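Local structure of catechol 1,2-dioxygenase (Acinetobacter sp., 1DLQ) at residues Ser19-Glu24 and Ile33-Leu38; Trp156-Lys161 and Ala198-Pro203; Gly216-Arg221 and Asp246-Asp251. The protein catalyses the iron-dependent intradiol cleavage of catechol by dioxygen to cis,cis-muconate, the first step in turning catechol into 5-oxo-4,5-dihydro-2-furylacetate in the beta-ketoadipate pathway. All blocks are in the same frame, centred on the assembly; numbering follows the deposited sequence.

Interaction 1 (Ser19-Glu24 and Ile33-Leu38); sequences SGLEQE and IIHRVL. With LIO ([1-pentadecanoyl-2-decanoyl-glycerol-3-yl]phosphonyl choline), chain L.
His35 turns CG opposite its backbone N (chi1 -179°), and Leu21 sets CG opposite its carbonyl carbon (chi1 -63°). These torsions bring the imidazole and the leucine branch together at about a right angle. Leu21 CD1 lies over one face of the ring, offset toward its rim, as a CH-pi contact 20° off the ring normal. Its nearest ring atom is His35 ND1, at 3.6 Å from Leu21 CD1.

Ser19 comes to the same ring at its edge. Its OG packs against the helix backbone, 3.2 Å from His35 CA, and its hydrogen bond goes to Leu15 O. Leu15 O also takes a weak bond from His35 ND1. Leu38 CD1 lies 3.9 Å from Ser19 OG, adding an apolar neighbour to the hydroxyl.

Ile34 touches Ser19 OG with CG2, while its CD1 reaches a phospholipid tail, 3.9 Å from LIO C37. Ile33 CD1 meets the other tail. Arg36 forms a salt bridge with Asp47 of the second subunit.

Gly20, with positive phi, ends helix 9-18 in a Schellman motif. Ser19 and Leu21, either side of it in sequence, pack on helix 28-47. The contact joins two successive helices of the helical zipper domain, which forms the dimer axis.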
loop_
_atom_site.group_PDB
_atom_site.type_symbol
_atom_site.label_atom_id
_atom_site.label_comp_id
_atom_site.label_asym_id
_atom_site.label_seq_id
_atom_site.Cartn_x
_atom_site.Cartn_y
_atom_site.Cartn_z
ATOM N N SER A 19 -0.691 -9.171 -15.880
ATOM C CA SER A 19 -1.691 -8.112 -15.995
ATOM C C SER A 19 -3.019 -8.666 -16.495
ATOM O O SER A 19 -4.016 -7.946 -16.547
ATOM C CB SER A 19 -1.208 -7.039 -16.962
ATOM O OG SER A 19 0.068 -6.581 -16.580
ATOM N N GLY A 20 -3.028 -9.944 -16.872
ATOM C CA GLY A 20 -4.248 -10.557 -17.363
ATOM C C GLY A 20 -4.658 -10.025 -18.726
ATOM O O GLY A 20 -5.826 -10.087 -19.097
ATOM N N LEU A 21 -3.703 -9.495 -19.480
ATOM C CA LEU A 21 -4.026 -8.970 -20.796
ATOM C C LEU A 21 -4.408 -10.123 -21.712
ATOM O O LEU A 21 -4.962 -9.920 -22.792
ATOM C CB LEU A 21 -2.833 -8.210 -21.385
ATOM C CG LEU A 21 -2.339 -6.953 -20.666
ATOM C CD1 LEU A 21 -1.153 -6.390 -21.427
ATOM C CD2 LEU A 21 -3.446 -5.916 -20.567
ATOM N N GLU A 22 -4.119 -11.341 -21.271
ATOM C CA GLU A 22 -4.426 -12.526 -22.065
ATOM C C GLU A 22 -5.792 -13.090 -21.680
ATOM O O GLU A 22 -6.440 -13.761 -22.477
ATOM C CB GLU A 22 -3.347 -13.595 -21.848
ATOM C CG GLU A 22 -1.913 -13.089 -22.016
ATOM C CD GLU A 22 -1.581 -12.649 -23.437
ATOM O OE1 GLU A 22 -2.341 -11.831 -24.019
ATOM O OE2 GLU A 22 -0.544 -13.115 -23.963
ATOM N N GLN A 23 -6.225 -12.817 -20.455
ATOM C CA GLN A 23 -7.513 -13.304 -19.986
ATOM C C GLN A 23 -8.635 -12.632 -20.745
ATOM O O GLN A 23 -8.493 -11.515 -21.240
ATOM C CB GLN A 23 -7.687 -13.026 -18.496
ATOM C CG GLN A 23 -6.620 -13.659 -17.644
ATOM C CD GLN A 23 -6.525 -15.141 -17.883
ATOM O OE1 GLN A 23 -7.501 -15.866 -17.715
ATOM N NE2 GLN A 23 -5.349 -15.602 -18.283
ATOM N N GLU A 24 -9.766 -13.315 -20.815
ATOM C CA GLU A 24 -10.916 -12.797 -21.525
ATOM C C GLU A 24 -11.827 -11.979 -20.628
ATOM O O GLU A 24 -12.534 -11.089 -21.098
ATOM C CB GLU A 24 -11.686 -13.955 -22.146
ATOM C CG GLU A 24 -12.977 -13.551 -22.802
ATOM C CD GLU A 24 -13.597 -14.696 -23.567
ATOM O OE1 GLU A 24 -13.754 -15.792 -22.976
ATOM O OE2 GLU A 24 -13.927 -14.497 -24.758
ATOM N N ILE A 33 -3.884 -0.065 -16.790
ATOM C CA ILE A 33 -3.135 0.618 -15.755
ATOM C C ILE A 33 -2.156 -0.331 -15.069
ATOM O O ILE A 33 -0.967 -0.026 -14.943
ATOM C CB ILE A 33 -4.100 1.210 -14.732
ATOM C CG1 ILE A 33 -4.958 2.279 -15.418
ATOM C CG2 ILE A 33 -3.331 1.762 -13.540
ATOM C CD1 ILE A 33 -6.125 2.749 -14.598
ATOM N N ILE A 34 -2.645 -1.486 -14.632
ATOM C CA ILE A 34 -1.773 -2.447 -13.974
ATOM C C ILE A 34 -0.568 -2.764 -14.837
ATOM O O ILE A 34 0.569 -2.667 -14.380
ATOM C CB ILE A 34 -2.526 -3.735 -13.626
ATOM C CG1 ILE A 34 -3.488 -3.446 -12.476
ATOM C CG2 ILE A 34 -1.566 -4.826 -13.228
ATOM C CD1 ILE A 34 -2.787 -2.942 -11.220
ATOM N N HIS A 35 -0.808 -3.128 -16.088
ATOM C CA HIS A 35 0.288 -3.432 -17.002
ATOM C C HIS A 35 1.339 -2.319 -17.018
ATOM O O HIS A 35 2.532 -2.587 -16.922
ATOM C CB HIS A 35 -0.236 -3.631 -18.419
ATOM C CG HIS A 35 0.835 -3.967 -19.408
ATOM N ND1 HIS A 35 1.520 -5.163 -19.383
ATOM C CD2 HIS A 35 1.376 -3.241 -20.413
ATOM C CE1 HIS A 35 2.437 -5.161 -20.332
ATOM N NE2 HIS A 35 2.371 -4.005 -20.970
ATOM N N ARG A 36 0.896 -1.074 -17.148
ATOM C CA ARG A 36 1.827 0.048 -17.174
ATOM C C ARG A 36 2.618 0.160 -15.873
ATOM O O ARG A 36 3.840 0.310 -15.885
ATOM C CB ARG A 36 1.066 1.350 -17.446
ATOM C CG ARG A 36 1.884 2.631 -17.261
ATOM C CD ARG A 36 3.239 2.593 -17.966
ATOM N NE ARG A 36 3.843 3.924 -17.999
ATOM C CZ ARG A 36 3.488 4.889 -18.845
ATOM N NH1 ARG A 36 2.535 4.677 -19.742
ATOM N NH2 ARG A 36 4.051 6.088 -18.760
ATOM N N VAL A 37 1.921 0.073 -14.750
ATOM C CA VAL A 37 2.581 0.175 -13.467
ATOM C C VAL A 37 3.558 -0.970 -13.188
ATOM O O VAL A 37 4.662 -0.723 -12.706
ATOM C CB VAL A 37 1.545 0.285 -12.335
ATOM C CG1 VAL A 37 2.240 0.291 -10.979
ATOM C CG2 VAL A 37 0.754 1.562 -12.510
ATOM N N LEU A 38 3.174 -2.212 -13.483
ATOM C CA LEU A 38 4.083 -3.343 -13.246
ATOM C C LEU A 38 5.332 -3.187 -14.098
ATOM O O LEU A 38 6.439 -3.447 -13.639
ATOM C CB LEU A 38 3.431 -4.691 -13.579
ATOM C CG LEU A 38 2.311 -5.205 -12.685
ATOM C CD1 LEU A 38 1.915 -6.612 -13.129
ATOM C CD2 LEU A 38 2.789 -5.223 -11.249
HETATM C C1 LIO L . -13.134 -0.596 -9.419
HETATM C C2 LIO L . -11.645 -0.922 -9.336
HETATM C C3 LIO L . -10.902 0.296 -9.881
HETATM C C4 LIO L . -16.882 1.068 -10.703
HETATM C C5 LIO L . -18.363 0.608 -10.677
HETATM C C6 LIO L . -19.272 2.898 -10.703
HETATM C C7 LIO L . -20.672 1.038 -11.270
HETATM C C8 LIO L . -18.961 1.718 -12.784
HETATM C C11 LIO L . -10.782 2.314 -11.259
HETATM C C12 LIO L . -9.339 1.830 -11.538
HETATM C C13 LIO L . -8.370 2.985 -11.287
HETATM C C14 LIO L . -7.319 2.577 -10.260
HETATM C C15 LIO L . -5.947 2.967 -10.810
HETATM C C16 LIO L . -5.208 3.787 -9.757
HETATM C C17 LIO L . -3.836 4.187 -10.296
HETATM C C18 LIO L . -3.182 5.156 -9.312
HETATM C C19 LIO L . -1.999 4.457 -8.655
HETATM C C20 LIO L . -1.204 5.472 -7.845
HETATM C C21 LIO L . -1.127 4.982 -6.409
HETATM C C22 LIO L . -0.096 5.806 -5.654
HETATM C C23 LIO L . -0.561 5.999 -4.210
HETATM C C24 LIO L . 0.474 6.829 -3.455
HETATM C C25 LIO L . 0.423 6.483 -1.971
HETATM C C31 LIO L . -9.848 -1.788 -7.567
HETATM C C32 LIO L . -8.632 -1.752 -8.517
HETATM C C33 LIO L . -7.547 -0.822 -7.948
HETATM C C34 LIO L . -6.224 -1.578 -7.910
HETATM C C35 LIO L . -5.076 -0.611 -8.186
HETATM C C36 LIO L . -3.980 -0.823 -7.149
HETATM C C37 LIO L . -2.638 -0.888 -7.859
HETATM C C38 LIO L . -1.532 -1.101 -6.826
HETATM C C39 LIO L . -0.752 -2.369 -7.182
HETATM C C40 LIO L . 0.700 -1.998 -7.470
HETATM N N LIO L . -19.303 1.569 -11.353
HETATM O O2 LIO L . -11.217 -1.397 -7.973
HETATM O O3 LIO L . -11.602 1.476 -10.367
HETATM O O11 LIO L . -11.237 3.359 -11.755
HETATM O O31 LIO L . -9.677 -2.167 -6.390
HETATM O O1P LIO L . -14.382 -0.033 -12.066
HETATM O O2P LIO L . -16.040 -1.758 -11.501
HETATM O O3P LIO L . -14.048 -1.506 -10.087
HETATM O O4P LIO L . -15.844 0.242 -10.091
HETATM P P LIO L . -15.069 -0.757 -10.931
#

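Interaction 2 (Trp156-Lys161 and Ala198-Pro203); sequences WHANTK and AGYGCP. With HG (mercury (II) ion), chain D; FE (Fe (III) ion), chain C.
Tyr200 runs from its backbone past Ala158 to the ferric ion. Its CB carries CG in the position between the backbone N and the carbonyl carbon (chi1 55°), which sends the ring toward residues 156-161. On the ring, CD2 meets Ala158 CB at 4.4 Å, an oblique and loose apolar contact. Farther out, CE2 comes within 3.7 Å of the iron. CZ follows, and the phenolic OH ends the chain with a metal bond of 2.2 Å to the iron. The iron lies at the edge of the ring, in its plane.

The backbones join two residues earlier, at Ala198. Ala198 N donates to Asn159 O at 3.1 Å, with an N-H...O angle of 149°. The donor sits above the carbonyl plane, 42° out of it. Beside this bond, Ala198 CB packs on Thr160 O at 3.2 Å. Asn159 OD1 accepts from Lys161 N at 2.6 Å and closes an Asx turn, which shapes the loop where Ala198 docks. Thr160 turns its hydroxyl elsewhere, to Asp128.

Farther along, Cys202 SG binds a mercury ion at 2.3 Å. Gly219 O and a water also bind this ion, which is not the enzyme's cofactor.

The iron is also held by Tyr164, His224, His226 and a water, water 1, whose O is 2.3 Å from it. Two tyrosines, two histidines and a solvent ligand make up the five-coordinate, non-haem ferric site typical of intradiol ring-cleavage dioxygenases.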
loop_
_atom_site.group_PDB
_atom_site.type_symbol
_atom_site.label_atom_id
_atom_site.label_comp_id
_atom_site.label_asym_id
_atom_site.label_seq_id
_atom_site.Cartn_x
_atom_site.Cartn_y
_atom_site.Cartn_z
ATOM N N TRP A 156 -14.352 23.011 7.545
ATOM C CA TRP A 156 -13.873 22.093 8.558
ATOM C C TRP A 156 -12.420 22.422 8.855
ATOM O O TRP A 156 -11.636 22.722 7.950
ATOM C CB TRP A 156 -14.075 20.625 8.119
ATOM C CG TRP A 156 -13.233 20.073 6.971
ATOM C CD1 TRP A 156 -12.145 19.232 7.073
ATOM C CD2 TRP A 156 -13.467 20.242 5.563
ATOM N NE1 TRP A 156 -11.699 18.868 5.819
ATOM C CE2 TRP A 156 -12.490 19.471 4.875
ATOM C CE3 TRP A 156 -14.407 20.968 4.812
ATOM C CZ2 TRP A 156 -12.433 19.410 3.482
ATOM C CZ3 TRP A 156 -14.347 20.906 3.425
ATOM C CH2 TRP A 156 -13.366 20.132 2.775
ATOM N N HIS A 157 -12.080 22.426 10.140
ATOM C CA HIS A 157 -10.716 22.727 10.561
ATOM C C HIS A 157 -10.416 22.038 11.886
ATOM O O HIS A 157 -11.312 21.478 12.533
ATOM C CB HIS A 157 -10.519 24.244 10.672
ATOM C CG HIS A 157 -11.297 24.882 11.781
ATOM N ND1 HIS A 157 -10.885 24.847 13.097
ATOM C CD2 HIS A 157 -12.472 25.554 11.774
ATOM C CE1 HIS A 157 -11.773 25.469 13.851
ATOM N NE2 HIS A 157 -12.746 25.907 13.073
ATOM N N ALA A 158 -9.153 22.074 12.287
ATOM C CA ALA A 158 -8.729 21.431 13.520
ATOM C C ALA A 158 -8.779 22.391 14.701
ATOM O O ALA A 158 -9.049 23.583 14.523
ATOM C CB ALA A 158 -7.316 20.892 13.337
ATOM N N ASN A 159 -8.531 21.869 15.906
ATOM C CA ASN A 159 -8.520 22.705 17.107
ATOM C C ASN A 159 -7.095 23.193 17.342
ATOM O O ASN A 159 -6.263 23.103 16.438
ATOM C CB ASN A 159 -9.044 21.951 18.350
ATOM C CG ASN A 159 -8.276 20.669 18.650
ATOM O OD1 ASN A 159 -7.055 20.612 18.518
ATOM N ND2 ASN A 159 -8.995 19.643 19.094
ATOM N N THR A 160 -6.806 23.704 18.537
ATOM C CA THR A 160 -5.464 24.212 18.826
ATOM C C THR A 160 -4.424 23.119 19.011
ATOM O O THR A 160 -3.225 23.401 19.036
ATOM C CB THR A 160 -5.439 25.104 20.079
ATOM O OG1 THR A 160 -5.879 24.348 21.215
ATOM C CG2 THR A 160 -6.330 26.319 19.880
ATOM N N LYS A 161 -4.880 21.878 19.153
ATOM C CA LYS A 161 -3.971 20.748 19.311
ATOM C C LYS A 161 -3.757 20.086 17.951
ATOM O O LYS A 161 -3.030 19.099 17.833
ATOM C CB LYS A 161 -4.538 19.766 20.342
ATOM C CG LYS A 161 -4.634 20.423 21.716
ATOM C CD LYS A 161 -5.355 19.598 22.773
ATOM C CE LYS A 161 -5.524 20.453 24.042
ATOM N NZ LYS A 161 -6.314 19.796 25.128
ATOM N N ALA A 198 -4.746 25.166 14.678
ATOM C CA ALA A 198 -3.300 25.147 14.760
ATOM C C ALA A 198 -2.880 24.212 13.641
ATOM O O ALA A 198 -3.689 23.427 13.151
ATOM C CB ALA A 198 -2.852 24.596 16.096
ATOM N N GLY A 199 -1.627 24.297 13.221
ATOM C CA GLY A 199 -1.176 23.394 12.187
ATOM C C GLY A 199 -1.103 22.033 12.854
ATOM O O GLY A 199 -1.544 21.864 13.988
ATOM N N TYR A 200 -0.548 21.050 12.163
ATOM C CA TYR A 200 -0.419 19.712 12.733
ATOM C C TYR A 200 0.498 18.900 11.850
ATOM O O TYR A 200 0.740 19.254 10.698
ATOM C CB TYR A 200 -1.797 19.052 12.845
ATOM C CG TYR A 200 -2.559 19.010 11.538
ATOM C CD1 TYR A 200 -2.318 18.016 10.589
ATOM C CD2 TYR A 200 -3.509 19.986 11.247
ATOM C CE1 TYR A 200 -3.003 17.997 9.390
ATOM C CE2 TYR A 200 -4.206 19.982 10.042
ATOM C CZ TYR A 200 -3.950 18.985 9.117
ATOM O OH TYR A 200 -4.625 18.982 7.912
ATOM N N GLY A 201 1.012 17.811 12.392
ATOM C CA GLY A 201 1.905 16.992 11.613
ATOM C C GLY A 201 1.357 15.598 11.514
ATOM O O GLY A 201 0.233 15.339 11.932
ATOM N N CYS A 202 2.167 14.709 10.958
ATOM C CA CYS A 202 1.823 13.305 10.773
ATOM C C CYS A 202 1.894 12.559 12.088
ATOM O O CYS A 202 2.587 12.982 13.006
ATOM C CB CYS A 202 2.842 12.627 9.857
ATOM S SG CYS A 202 2.907 13.233 8.178
ATOM N N PRO A 203 1.156 11.445 12.208
ATOM C CA PRO A 203 1.241 10.701 13.465
ATOM C C PRO A 203 2.746 10.463 13.600
ATOM O O PRO A 203 3.357 9.805 12.759
ATOM C CB PRO A 203 0.455 9.436 13.144
ATOM C CG PRO A 203 -0.641 9.997 12.257
ATOM C CD PRO A 203 0.211 10.790 11.287
HETATM HG HG HG D . 1.533 15.044 8.165
HETATM FE FE FE C . -6.370 19.966 7.035
HETATM O O HOH W 1 -6.203 17.867 6.155
HETATM O O HOH W 2 -0.429 16.540 8.076
#

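Interaction 3 (Gly216-Arg221 and Asp246-Asp251). With HG (mercury (II) ion), chain D.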
loop_
_atom_site.group_PDB
_atom_site.type_symbol
_atom_site.label_atom_id
_atom_site.label_comp_id
_atom_site.label_asym_id
_atom_site.label_seq_id
_atom_site.Cartn_x
_atom_site.Cartn_y
_atom_site.Cartn_z
ATOM N N GLY A 216 14.437 13.176 4.540
ATOM C CA GLY A 216 14.926 14.371 5.210
ATOM C C GLY A 216 13.894 15.482 5.267
ATOM O O GLY A 216 14.249 16.661 5.347
ATOM N N ARG A 217 12.616 15.102 5.249
ATOM C CA ARG A 217 11.510 16.060 5.269
ATOM C C ARG A 217 10.644 16.001 6.523
ATOM O O ARG A 217 10.648 15.005 7.253
ATOM C CB ARG A 217 10.615 15.830 4.052
ATOM C CG ARG A 217 11.259 16.098 2.705
ATOM C CD ARG A 217 10.268 15.739 1.622
ATOM N NE ARG A 217 9.008 16.443 1.829
ATOM C CZ ARG A 217 7.831 15.994 1.410
ATOM N NH1 ARG A 217 7.767 14.839 0.763
ATOM N NH2 ARG A 217 6.720 16.679 1.659
ATOM N N HIS A 218 9.891 17.075 6.764
ATOM C CA HIS A 218 8.999 17.142 7.920
ATOM C C HIS A 218 7.578 16.848 7.435
ATOM O O HIS A 218 7.315 16.882 6.234
ATOM C CB HIS A 218 9.063 18.532 8.564
ATOM C CG HIS A 218 8.490 19.623 7.715
ATOM N ND1 HIS A 218 7.141 19.732 7.452
ATOM C CD2 HIS A 218 9.083 20.654 7.065
ATOM C CE1 HIS A 218 6.926 20.781 6.680
ATOM N NE2 HIS A 218 8.089 21.358 6.431
ATOM N N GLY A 219 6.666 16.554 8.356
ATOM C CA GLY A 219 5.300 16.260 7.956
ATOM C C GLY A 219 4.319 17.250 8.534
ATOM O O GLY A 219 3.195 16.900 8.868
ATOM N N ASN A 220 4.742 18.503 8.642
ATOM C CA ASN A 220 3.902 19.545 9.210
ATOM C C ASN A 220 3.165 20.382 8.196
ATOM O O ASN A 220 3.684 20.693 7.122
ATOM C CB ASN A 220 4.740 20.479 10.069
ATOM C CG ASN A 220 5.486 19.744 11.152
ATOM O OD1 ASN A 220 4.889 19.036 11.967
ATOM N ND2 ASN A 220 6.800 19.904 11.171
ATOM N N ARG A 221 1.940 20.743 8.559
ATOM C CA ARG A 221 1.106 21.592 7.727
ATOM C C ARG A 221 0.851 22.879 8.498
ATOM O O ARG A 221 0.709 22.860 9.718
ATOM C CB ARG A 221 -0.243 20.935 7.420
ATOM C CG ARG A 221 -0.178 19.612 6.669
ATOM C CD ARG A 221 -1.495 19.389 5.945
ATOM N NE ARG A 221 -1.641 20.400 4.899
ATOM C CZ ARG A 221 -2.755 20.656 4.217
ATOM N NH1 ARG A 221 -3.890 19.979 4.446
ATOM N NH2 ARG A 221 -2.731 21.611 3.297
ATOM N N ASP A 246 2.060 31.796 9.872
ATOM C CA ASP A 246 2.402 30.450 10.310
ATOM C C ASP A 246 3.801 30.114 9.796
ATOM O O ASP A 246 4.154 30.451 8.670
ATOM C CB ASP A 246 1.402 29.429 9.765
ATOM C CG ASP A 246 1.595 28.051 10.371
ATOM O OD1 ASP A 246 2.557 27.358 9.984
ATOM O OD2 ASP A 246 0.800 27.664 11.255
ATOM N N PRO A 247 4.622 29.455 10.623
ATOM C CA PRO A 247 5.985 29.075 10.240
ATOM C C PRO A 247 6.037 28.172 9.009
ATOM O O PRO A 247 7.029 28.157 8.282
ATOM C CB PRO A 247 6.496 28.359 11.492
ATOM C CG PRO A 247 5.736 29.068 12.598
ATOM C CD PRO A 247 4.352 29.016 12.000
ATOM N N TYR A 248 4.973 27.412 8.776
ATOM C CA TYR A 248 4.953 26.511 7.639
ATOM C C TYR A 248 4.067 26.965 6.504
ATOM O O TYR A 248 3.753 26.178 5.613
ATOM C CB TYR A 248 4.532 25.114 8.081
ATOM C CG TYR A 248 5.484 24.515 9.079
ATOM C CD1 TYR A 248 5.373 24.794 10.440
ATOM C CD2 TYR A 248 6.551 23.731 8.648
ATOM C CE1 TYR A 248 6.306 24.304 11.344
ATOM C CE2 TYR A 248 7.483 23.242 9.535
ATOM C CZ TYR A 248 7.362 23.528 10.878
ATOM O OH TYR A 248 8.306 23.030 11.743
ATOM N N THR A 249 3.676 28.236 6.531
ATOM C CA THR A 249 2.820 28.793 5.493
ATOM C C THR A 249 3.333 28.431 4.122
ATOM O O THR A 249 2.571 27.985 3.274
ATOM C CB THR A 249 2.741 30.320 5.575
ATOM O OG1 THR A 249 2.219 30.698 6.851
ATOM C CG2 THR A 249 1.827 30.861 4.493
ATOM N N TYR A 250 4.626 28.619 3.895
ATOM C CA TYR A 250 5.176 28.299 2.592
ATOM C C TYR A 250 6.058 27.060 2.582
ATOM O O TYR A 250 6.873 26.880 1.681
ATOM C CB TYR A 250 5.942 29.492 2.015
ATOM C CG TYR A 250 5.086 30.721 1.859
ATOM C CD1 TYR A 250 4.310 30.910 0.716
ATOM C CD2 TYR A 250 5.003 31.672 2.877
ATOM C CE1 TYR A 250 3.469 32.020 0.588
ATOM C CE2 TYR A 250 4.168 32.789 2.762
ATOM C CZ TYR A 250 3.402 32.956 1.615
ATOM O OH TYR A 250 2.574 34.058 1.502
ATOM N N ASP A 251 5.891 26.200 3.578
ATOM C CA ASP A 251 6.664 24.973 3.630
ATOM C C ASP A 251 5.751 23.846 4.086
ATOM O O ASP A 251 6.122 23.008 4.908
ATOM C CB ASP A 251 7.866 25.134 4.571
ATOM C CG ASP A 251 8.780 23.919 4.568
ATOM O OD1 ASP A 251 9.127 23.428 3.467
ATOM O OD2 ASP A 251 9.165 23.465 5.668
HETATM HG HG HG D . 1.533 15.044 8.165
HETATM O O HOH W 2 -0.429 16.540 8.076
#
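A His-carboxylate hydrogen bond and an edge-to-face aromatic pair join two surface loops. His218 NE2 donates to Asp251 OD2 at 2.5 Å, a very short bond with an N-H...O angle of 143°. The other ring nitrogen, His218 ND1, accepts from Asn220 N at 2.9 Å. Both nitrogens have a partner, which probably holds the rotation of the ring. The ring reaches Asp251 because CG stands between the backbone N and the carbonyl carbon (chi1 68°).

Tyr248 points its CD2-CE2 edge at one face of His218. The planes stand at 72°, and Tyr248 CD2 is 3.6 Å from His218 CE1. Over one face of the Tyr248 ring lies Asn220 CB, 3.9 Å from Tyr248 CE2, as a CH-pi contact. The tyrosine backbone is set by an Asx turn, with Asp246 OD1 accepting from Tyr248 N at 2.7 Å.

Arg221 sends its side chain the other way, toward Tyr200 and a salt bridge with Asp252. The 216-221 loop links helix 207-214 to strand 224-230, and the 246-251 loop links the neighbouring strand 237-243 to strand 262-268.

Interaction 1 belongs to the helical N-terminal part and is buried and mostly apolar, with a serine hydroxyl and an imidazole; a lipid lies against the same helix. Its centre is about 41 Å from that of interaction 2. Interactions 2 and 3 share the dioxygenase region and touch: Tyr200 O is 2.9 Å from Arg221 N, a probable hydrogen bond. One mercury ion bridges them, bound by Cys202 SG and Gly219 O. Interaction 2 is partly buried; a backbone bond and small apolar contacts join its segments, and Tyr200 carries it on to the iron. Interaction 3 lies at the surface and relies on a carboxylate and aromatic rings. Interactions 1 and 3 both reach the second subunit.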